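Long-range contacts in oxaloacetate acetyl hydrolase (Cryphonectria parasitica, PDB 3M0K), which is an enzyme of the phosphoenolpyruvate phosphomutase family, built as a TIM barrel that here holds an oxalate ion and a manganese ion: residues I27-V32 against I243-F248; F46-M51 against G88-A93; L122-L127 against R168-Q173. One frame throughout, in Å; residues are numbered along the deposited sequence.

Contact 1: I27-V32 against I243-F248. With OXL (oxalate ion), chain B.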
loop_
_atom_site.group_PDB
_atom_site.type_symbol
_atom_site.label_atom_id
_atom_site.label_comp_id
_atom_site.label_asym_id
_atom_site.label_seq_id
_atom_site.Cartn_x
_atom_site.Cartn_y
_atom_site.Cartn_z
ATOM N N ILE A 27 7.619 29.239 13.723
ATOM C CA ILE A 27 7.168 28.491 12.555
ATOM C C ILE A 27 5.822 27.851 12.863
ATOM O O ILE A 27 5.732 26.924 13.672
ATOM C CB ILE A 27 8.195 27.414 12.156
ATOM C CG1 ILE A 27 9.572 28.051 11.950
ATOM C CG2 ILE A 27 7.750 26.695 10.893
ATOM C CD1 ILE A 27 10.728 27.063 12.048
ATOM N N VAL A 28 4.775 28.375 12.238
ATOM C CA VAL A 28 3.412 27.928 12.510
ATOM C C VAL A 28 2.991 26.835 11.547
ATOM O O VAL A 28 2.964 27.048 10.333
ATOM C CB VAL A 28 2.435 29.114 12.411
ATOM C CG1 VAL A 28 0.968 28.645 12.461
ATOM C CG2 VAL A 28 2.748 30.119 13.505
ATOM N N CYS A 29 2.676 25.666 12.100
ATOM C CA CYS A 29 2.377 24.480 11.306
ATOM C C CYS A 29 0.988 23.960 11.593
ATOM O O CYS A 29 0.770 23.324 12.612
ATOM C CB CYS A 29 3.374 23.355 11.618
ATOM S SG CYS A 29 5.107 23.810 11.433
ATOM N N PRO A 30 0.039 24.218 10.682
ATOM C CA PRO A 30 -1.296 23.651 10.858
ATOM C C PRO A 30 -1.228 22.135 10.731
ATOM O O PRO A 30 -0.519 21.610 9.873
ATOM C CB PRO A 30 -2.080 24.250 9.686
ATOM C CG PRO A 30 -1.027 24.571 8.672
ATOM C CD PRO A 30 0.103 25.102 9.509
ATOM N N GLY A 31 -1.962 21.442 11.586
ATOM C CA GLY A 31 -1.991 19.999 11.542
ATOM C C GLY A 31 -2.927 19.530 10.446
ATOM O O GLY A 31 -4.133 19.807 10.480
ATOM N N VAL A 32 -2.357 18.816 9.483
ATOM C CA VAL A 32 -3.100 18.282 8.344
ATOM C C VAL A 32 -3.046 16.760 8.357
ATOM O O VAL A 32 -2.171 16.168 8.995
ATOM C CB VAL A 32 -2.550 18.830 7.021
ATOM C CG1 VAL A 32 -2.622 20.350 7.041
ATOM C CG2 VAL A 32 -1.095 18.357 6.781
ATOM N N ILE A 243 8.845 26.544 17.047
ATOM C CA ILE A 243 7.851 25.906 16.192
ATOM C C ILE A 243 6.569 25.739 16.991
ATOM O O ILE A 243 6.608 25.490 18.193
ATOM C CB ILE A 243 8.328 24.525 15.692
ATOM C CG1 ILE A 243 9.729 24.642 15.069
ATOM C CG2 ILE A 243 7.316 23.938 14.705
ATOM C CD1 ILE A 243 10.357 23.310 14.655
ATOM N N MET A 244 5.428 25.879 16.332
ATOM C CA MET A 244 4.169 25.603 16.996
ATOM C C MET A 244 3.309 24.803 16.047
ATOM O O MET A 244 3.030 25.251 14.942
ATOM C CB MET A 244 3.461 26.906 17.352
ATOM C CG MET A 244 2.222 26.725 18.208
ATOM S SD MET A 244 1.609 28.339 18.724
ATOM C CE MET A 244 0.229 27.875 19.750
ATOM N N ILE A 245 2.905 23.618 16.469
ATOM C CA ILE A 245 2.042 22.809 15.621
ATOM C C ILE A 245 0.622 22.779 16.168
ATOM O O ILE A 245 0.391 22.903 17.373
ATOM C CB ILE A 245 2.586 21.391 15.441
ATOM C CG1 ILE A 245 2.417 20.587 16.726
ATOM C CG2 ILE A 245 4.050 21.446 15.004
ATOM C CD1 ILE A 245 3.019 19.201 16.647
ATOM N N PHE A 246 -0.333 22.617 15.267
ATOM C CA PHE A 246 -1.732 22.651 15.647
ATOM C C PHE A 246 -2.354 21.320 15.274
ATOM O O PHE A 246 -2.931 21.165 14.207
ATOM C CB PHE A 246 -2.425 23.837 14.979
ATOM C CG PHE A 246 -1.942 25.168 15.489
ATOM C CD1 PHE A 246 -2.661 25.852 16.448
ATOM C CD2 PHE A 246 -0.750 25.710 15.032
ATOM C CE1 PHE A 246 -2.214 27.064 16.934
ATOM C CE2 PHE A 246 -0.297 26.930 15.516
ATOM C CZ PHE A 246 -1.033 27.604 16.467
ATOM N N SER A 247 -2.207 20.367 16.188
ATOM C CA SER A 247 -2.549 18.967 15.970
ATOM C C SER A 247 -3.890 18.705 15.311
ATOM O O SER A 247 -3.973 17.972 14.325
ATOM C CB SER A 247 -2.530 18.242 17.310
ATOM O OG SER A 247 -1.210 17.903 17.629
ATOM N N PHE A 248 -4.941 19.281 15.880
ATOM C CA PHE A 248 -6.300 18.967 15.450
ATOM C C PHE A 248 -6.955 20.122 14.706
ATOM O O PHE A 248 -8.179 20.201 14.625
ATOM C CB PHE A 248 -7.163 18.556 16.653
ATOM C CG PHE A 248 -6.865 17.180 17.181
ATOM C CD1 PHE A 248 -7.715 16.123 16.908
ATOM C CD2 PHE A 248 -5.740 16.942 17.963
ATOM C CE1 PHE A 248 -7.452 14.850 17.402
ATOM C CE2 PHE A 248 -5.468 15.671 18.454
ATOM C CZ PHE A 248 -6.325 14.624 18.171
HETATM C C1 OXL B . -0.799 14.038 16.791
HETATM C C2 OXL B . 0.271 14.511 17.769
HETATM O O1 OXL B . -0.869 12.896 16.493
HETATM O O2 OXL B . 1.022 13.729 18.234
HETATM O O3 OXL B . -1.700 14.960 16.263
HETATM O O4 OXL B . 0.358 15.863 18.114
HETATM O O HOH W 1 -5.673 18.174 12.143
#

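Contact 2: F46-M51 against G88-A93. With OXL (oxalate ion), chain B.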
loop_
_atom_site.group_PDB
_atom_site.type_symbol
_atom_site.label_atom_id
_atom_site.label_comp_id
_atom_site.label_asym_id
_atom_site.label_seq_id
_atom_site.Cartn_x
_atom_site.Cartn_y
_atom_site.Cartn_z
ATOM N N PHE A 46 0.610 28.763 4.285
ATOM C CA PHE A 46 1.388 28.378 5.460
ATOM C C PHE A 46 2.791 27.970 5.031
ATOM O O PHE A 46 2.975 27.355 3.978
ATOM C CB PHE A 46 0.699 27.284 6.278
ATOM C CG PHE A 46 -0.482 27.780 7.052
ATOM C CD1 PHE A 46 -0.339 28.225 8.349
ATOM C CD2 PHE A 46 -1.729 27.843 6.462
ATOM C CE1 PHE A 46 -1.425 28.700 9.060
ATOM C CE2 PHE A 46 -2.824 28.316 7.167
ATOM C CZ PHE A 46 -2.672 28.758 8.457
ATOM N N LYS A 47 3.775 28.326 5.852
ATOM C CA LYS A 47 5.178 28.154 5.501
ATOM C C LYS A 47 5.689 26.767 5.865
ATOM O O LYS A 47 6.769 26.364 5.450
ATOM C CB LYS A 47 6.025 29.221 6.194
ATOM C CG LYS A 47 5.751 30.628 5.692
ATOM C CD LYS A 47 6.723 31.622 6.294
ATOM C CE LYS A 47 8.140 31.394 5.781
ATOM N NZ LYS A 47 9.061 32.484 6.213
ATOM N N SER A 48 4.898 26.045 6.648
ATOM C CA SER A 48 5.246 24.694 7.040
ATOM C C SER A 48 3.973 24.009 7.480
ATOM O O SER A 48 3.057 24.659 7.989
ATOM C CB SER A 48 6.252 24.692 8.188
ATOM O OG SER A 48 6.634 23.355 8.506
ATOM N N LEU A 49 3.917 22.702 7.263
ATOM C CA LEU A 49 2.748 21.897 7.602
ATOM C C LEU A 49 3.142 20.843 8.620
ATOM O O LEU A 49 4.309 20.472 8.723
ATOM C CB LEU A 49 2.191 21.203 6.355
ATOM C CG LEU A 49 1.189 21.973 5.476
ATOM C CD1 LEU A 49 1.762 23.276 4.997
ATOM C CD2 LEU A 49 0.796 21.109 4.291
ATOM N N TYR A 50 2.159 20.361 9.367
ATOM C CA TYR A 50 2.378 19.283 10.301
ATOM C C TYR A 50 1.433 18.130 9.996
ATOM O O TYR A 50 0.231 18.330 9.857
ATOM C CB TYR A 50 2.159 19.775 11.730
ATOM C CG TYR A 50 2.098 18.633 12.717
ATOM C CD1 TYR A 50 3.199 17.813 12.924
ATOM C CD2 TYR A 50 0.939 18.362 13.429
ATOM C CE1 TYR A 50 3.151 16.759 13.813
ATOM C CE2 TYR A 50 0.889 17.305 14.321
ATOM C CZ TYR A 50 1.995 16.510 14.507
ATOM O OH TYR A 50 1.932 15.479 15.399
ATOM N N MET A 51 1.967 16.921 9.875
ATOM C CA MET A 51 1.088 15.775 9.675
ATOM C C MET A 51 0.839 15.089 10.996
ATOM O O MET A 51 1.749 14.500 11.568
ATOM C CB MET A 51 1.673 14.762 8.687
ATOM C CG MET A 51 0.682 13.640 8.353
ATOM S SD MET A 51 1.418 12.296 7.402
ATOM C CE MET A 51 1.985 11.263 8.760
ATOM N N GLY A 88 7.020 22.939 -2.558
ATOM C CA GLY A 88 6.142 23.460 -1.531
ATOM C C GLY A 88 6.734 23.537 -0.139
ATOM O O GLY A 88 7.935 23.351 0.049
ATOM N N PRO A 89 5.878 23.814 0.854
ATOM C CA PRO A 89 6.312 24.029 2.236
ATOM C C PRO A 89 6.809 22.739 2.875
ATOM O O PRO A 89 6.320 21.652 2.536
ATOM C CB PRO A 89 5.021 24.498 2.919
ATOM C CG PRO A 89 3.946 23.837 2.124
ATOM C CD PRO A 89 4.428 24.031 0.716
ATOM N N PRO A 90 7.785 22.848 3.792
ATOM C CA PRO A 90 8.265 21.652 4.480
ATOM C C PRO A 90 7.177 20.987 5.312
ATOM O O PRO A 90 6.249 21.660 5.784
ATOM C CB PRO A 90 9.353 22.205 5.420
ATOM C CG PRO A 90 9.085 23.664 5.490
ATOM C CD PRO A 90 8.605 24.023 4.127
ATOM N N LEU A 91 7.310 19.683 5.508
ATOM C CA LEU A 91 6.368 18.911 6.308
ATOM C C LEU A 91 7.066 18.326 7.512
ATOM O O LEU A 91 8.036 17.581 7.375
ATOM C CB LEU A 91 5.793 17.756 5.494
ATOM C CG LEU A 91 4.835 16.826 6.242
ATOM C CD1 LEU A 91 3.531 17.543 6.538
ATOM C CD2 LEU A 91 4.580 15.589 5.393
ATOM N N ILE A 92 6.567 18.665 8.687
ATOM C CA ILE A 92 6.942 17.959 9.901
ATOM C C ILE A 92 5.903 16.873 10.123
ATOM O O ILE A 92 4.701 17.147 10.122
ATOM C CB ILE A 92 6.928 18.902 11.117
ATOM C CG1 ILE A 92 8.051 19.934 11.020
ATOM C CG2 ILE A 92 7.047 18.115 12.412
ATOM C CD1 ILE A 92 7.964 21.041 12.097
ATOM N N ALA A 93 6.351 15.642 10.318
ATOM C CA ALA A 93 5.410 14.549 10.478
ATOM C C ALA A 93 5.625 13.820 11.793
ATOM O O ALA A 93 6.756 13.591 12.203
ATOM C CB ALA A 93 5.529 13.574 9.299
HETATM C C1 OXL B . -0.799 14.038 16.791
HETATM C C2 OXL B . 0.271 14.511 17.769
HETATM O O1 OXL B . -0.869 12.896 16.493
HETATM O O2 OXL B . 1.022 13.729 18.234
HETATM O O3 OXL B . -1.700 14.960 16.263
HETATM O O4 OXL B . 0.358 15.863 18.114
#

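Contact 3: L122-L127 against R168-Q173. With OXL (oxalate ion), chain B.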
loop_
_atom_site.group_PDB
_atom_site.type_symbol
_atom_site.label_atom_id
_atom_site.label_comp_id
_atom_site.label_asym_id
_atom_site.label_seq_id
_atom_site.Cartn_x
_atom_site.Cartn_y
_atom_site.Cartn_z
ATOM N N LEU A 122 9.678 12.303 17.635
ATOM C CA LEU A 122 9.890 10.950 18.115
ATOM C C LEU A 122 9.742 10.995 19.626
ATOM O O LEU A 122 10.383 11.817 20.287
ATOM C CB LEU A 122 11.311 10.526 17.724
ATOM C CG LEU A 122 11.908 9.218 18.213
ATOM C CD1 LEU A 122 10.961 8.075 17.930
ATOM C CD2 LEU A 122 13.255 8.991 17.534
ATOM N N GLU A 123 8.900 10.115 20.171
ATOM C CA GLU A 123 8.495 10.214 21.569
ATOM C C GLU A 123 8.979 9.057 22.425
ATOM O O GLU A 123 9.515 8.063 21.925
ATOM C CB GLU A 123 6.972 10.356 21.679
ATOM C CG GLU A 123 6.220 9.109 21.224
ATOM C CD GLU A 123 4.779 9.396 20.810
ATOM O OE1 GLU A 123 4.537 10.407 20.109
ATOM O OE2 GLU A 123 3.890 8.593 21.178
ATOM N N ASP A 124 8.796 9.210 23.731
ATOM C CA ASP A 124 9.251 8.218 24.689
ATOM C C ASP A 124 8.125 7.344 25.248
ATOM O O ASP A 124 8.299 6.681 26.259
ATOM C CB ASP A 124 10.022 8.891 25.825
ATOM C CG ASP A 124 9.209 9.954 26.530
ATOM O OD1 ASP A 124 8.102 10.277 26.054
ATOM O OD2 ASP A 124 9.684 10.480 27.559
ATOM N N GLN A 125 6.973 7.330 24.584
ATOM C CA GLN A 125 5.896 6.447 25.010
ATOM C C GLN A 125 6.255 4.990 24.767
ATOM O O GLN A 125 7.060 4.679 23.889
ATOM C CB GLN A 125 4.597 6.779 24.275
ATOM C CG GLN A 125 4.036 8.133 24.621
ATOM C CD GLN A 125 2.596 8.282 24.185
ATOM O OE1 GLN A 125 2.209 9.305 23.629
ATOM N NE2 GLN A 125 1.796 7.250 24.423
ATOM N N ILE A 126 5.652 4.091 25.537
ATOM C CA ILE A 126 5.815 2.677 25.267
ATOM C C ILE A 126 5.204 2.414 23.900
ATOM O O ILE A 126 4.317 3.148 23.461
ATOM C CB ILE A 126 5.155 1.797 26.339
ATOM C CG1 ILE A 126 3.646 2.035 26.378
ATOM C CG2 ILE A 126 5.763 2.081 27.708
ATOM C CD1 ILE A 126 2.911 1.025 27.227
ATOM N N LEU A 127 5.700 1.392 23.215
ATOM C CA LEU A 127 5.277 1.126 21.843
ATOM C C LEU A 127 3.755 1.088 21.704
ATOM O O LEU A 127 3.197 1.609 20.735
ATOM C CB LEU A 127 5.912 -0.164 21.319
ATOM C CG LEU A 127 7.432 -0.084 21.146
ATOM C CD1 LEU A 127 8.001 -1.408 20.659
ATOM C CD2 LEU A 127 7.802 1.051 20.197
ATOM N N ARG A 168 10.397 14.310 21.416
ATOM C CA ARG A 168 9.179 14.561 22.176
ATOM C C ARG A 168 9.191 13.761 23.463
ATOM O O ARG A 168 9.574 12.603 23.470
ATOM C CB ARG A 168 7.948 14.217 21.339
ATOM C CG ARG A 168 6.682 14.065 22.165
ATOM C CD ARG A 168 5.470 13.865 21.271
ATOM N NE ARG A 168 4.364 13.268 22.011
ATOM C CZ ARG A 168 3.119 13.193 21.552
ATOM N NH1 ARG A 168 2.813 13.699 20.361
ATOM N NH2 ARG A 168 2.178 12.621 22.287
ATOM N N THR A 169 8.804 14.389 24.566
ATOM C CA THR A 169 8.628 13.636 25.794
ATOM C C THR A 169 7.201 13.744 26.288
ATOM O O THR A 169 6.642 14.839 26.375
ATOM C CB THR A 169 9.610 14.037 26.923
ATOM O OG1 THR A 169 9.336 13.227 28.072
ATOM C CG2 THR A 169 9.462 15.502 27.305
ATOM N N ASP A 170 6.633 12.584 26.594
ATOM C CA ASP A 170 5.305 12.455 27.175
ATOM C C ASP A 170 5.397 12.135 28.662
ATOM O O ASP A 170 4.451 11.602 29.249
ATOM C CB ASP A 170 4.563 11.337 26.460
ATOM C CG ASP A 170 4.119 11.743 25.078
ATOM O OD1 ASP A 170 3.158 12.526 24.984
ATOM O OD2 ASP A 170 4.730 11.291 24.088
ATOM N N ALA A 171 6.537 12.464 29.269
ATOM C CA ALA A 171 6.812 12.029 30.635
ATOM C C ALA A 171 6.157 12.895 31.707
ATOM O O ALA A 171 6.112 12.498 32.873
ATOM C CB ALA A 171 8.311 11.963 30.874
ATOM N N LEU A 172 5.665 14.068 31.326
ATOM C CA LEU A 172 5.148 15.021 32.309
ATOM C C LEU A 172 4.094 14.362 33.186
ATOM O O LEU A 172 4.187 14.383 34.414
ATOM C CB LEU A 172 4.568 16.253 31.615
ATOM C CG LEU A 172 4.057 17.383 32.510
ATOM C CD1 LEU A 172 5.167 17.877 33.434
ATOM C CD2 LEU A 172 3.509 18.524 31.668
ATOM N N GLN A 173 3.104 13.763 32.536
ATOM C CA GLN A 173 1.989 13.121 33.215
ATOM C C GLN A 173 2.452 12.211 34.353
ATOM O O GLN A 173 2.054 12.393 35.502
ATOM C CB GLN A 173 1.184 12.316 32.195
ATOM C CG GLN A 173 -0.209 11.913 32.623
ATOM C CD GLN A 173 -0.968 11.259 31.487
ATOM O OE1 GLN A 173 -1.044 11.804 30.384
ATOM N NE2 GLN A 173 -1.518 10.079 31.743
HETATM C C1 OXL B . -0.799 14.038 16.791
HETATM C C2 OXL B . 0.271 14.511 17.769
HETATM O O1 OXL B . -0.869 12.896 16.493
HETATM O O2 OXL B . 1.022 13.729 18.234
HETATM O O3 OXL B . -1.700 14.960 16.263
HETATM O O4 OXL B . 0.358 15.863 18.114
#

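Contact 1: I27-V32 against I243-F248
Cys29 O accepts a hydrogen bond from Phe246 N at 3.0 Å and a weaker C-H contact from Ile245 CA at 3.3 Å; the edge of the Phe246 ring lies beside it. Two straighter backbone bonds precede this one, from Met244 N to Ile27 O and from Cys29 N to Met244 O, each 2.9 Å long. A weak one follows from Gly31 N to Phe246 O. This parallel ladder joins the first strand of the TIM barrel to the eighth, the pairing that brings the two ends of the barrel's chain together. Ile27, Cys29, Ile243 and Ile245 share one face, where Cys29 SG sits 3.9 Å from Ile243 CG2. On the other face, beneath helix 233-239, Val28 CG1 touches Phe246 CE2 at 3.7 Å. With CG placed anti to its own carbonyl carbon (chi1 -67°), Phe246 swings its flat ring back toward Val28, which is beta-branched and apolar, as suits a strand. Gly31 has no CB to press on Phe246 O and Ser247 O, and a water donates to both Gly31 O and Ser247 O. Ser247 OG lies 2.6 Å from O4 of the oxalate ion, with Asn221 as a further partner.

Contact 2: F46-M51 against G88-A93
Pro90 O takes two donors from across the contact: Leu49 N of the strand at 3.0 Å, nearly in line with the carbonyl, and Ser48 OG just before it at 3.2 Å, which comes from above the carbonyl plane. Serine fits here because OG, set opposite its own backbone N (chi1 -177°), can reach that oxygen. The ladder continues with Ile92 N to Leu49 O (2.9 Å) and Met51 N to Ile92 O (2.8 Å). Tyr50 N and Tyr50 O turn the other way, pairing with Pro30 and Val32. Pro89 and Pro90, which have no N-H to satisfy, instead lay ring carbons against Lys47 O, with Pro90 CD 3.3 Å from it. Strands 49-51 and 91-94 are the second and third of the TIM barrel, parallel neighbours. Leu49 and Leu91 lie on the face turned to helices 35-43 and 71-82, where the branched apolar leucines pack between sheet and helices. Leu49 and Pro89 lie obliquely across each other, CD1 of Leu49 touching CG of Pro89 at 3.7 Å. On the opposite face Tyr50 CD1 rests 3.9 Å from Ile92 CG2, the two side chains at roughly a right angle. Tyr50 OH is hydrogen-bonded to His121 NE2, and it comes within 3.1 Å of C2 of the oxalate ion.

Contact 3: L122-L127 against R168-Q173
Hydrogen bonds join Asp124 to the end of strand 164-169 and the turn after it. Asp124 OD1 accepts Asp170 N at 2.8 Å on the syn lone pair, almost straight (178°), while Asp124 OD2 accepts Thr169 OG1, also at 2.8 Å, and is salt-bridged to Arg183. Chi1 of 57° tucks the carboxylate between backbone N and carbonyl carbon, from where one short acid spans both donors. Thr169 OG1 in turn accepts Ala171 N, an ST turn. A backbone bond from Arg168 N to Leu122 O, 2.7 Å, ties this end of the fifth barrel strand to the fourth. Charged contacts centre on Arg168. Asp170 meets its guanidinium side-on, Asp170 OD2 to Arg168 NE and OD1 to NH2, each 2.9 Å, and Lys137 is a second partner of OD1. Glu123 instead stands over one face: Glu123 OE1 lies 3.4 Å from Arg168 NE, above the centre of the group, so charge alone acts. The Glu123 chain runs alongside that of Arg168. Arg168 NH1 gives a 2.8 Å bond to O2 of the oxalate ion. Held along one edge and over one face, the long arginine probably has little freedom to rotate and so presents NH1 to the anion in a defined direction.

Overall arrangement
The chain visits the contacts in the order 27-32, 46-51, 88-93, 122-127, 168-173 and finally 243-248, so contact 1 spans both others, while contacts 2 and 3 follow one another. All belong to the same parallel barrel sheet. Contacts 1 and 2 are direct neighbours, centres about 8 Å apart, because strands 27-32 and 49-51 pair through Pro30, Val32 and Tyr50. Contact 3 lies further round the sheet, at the ends of strands 119-122 and 164-169; strand 119-122 adjoins strand 91-94 of contact 2, though the centres are about 22 Å apart. Ser247, Tyr50 and Arg168 nevertheless converge on one oxalate ion, as expected of a TIM barrel, whose ligand site gathers residues from the C-terminal ends of its strands.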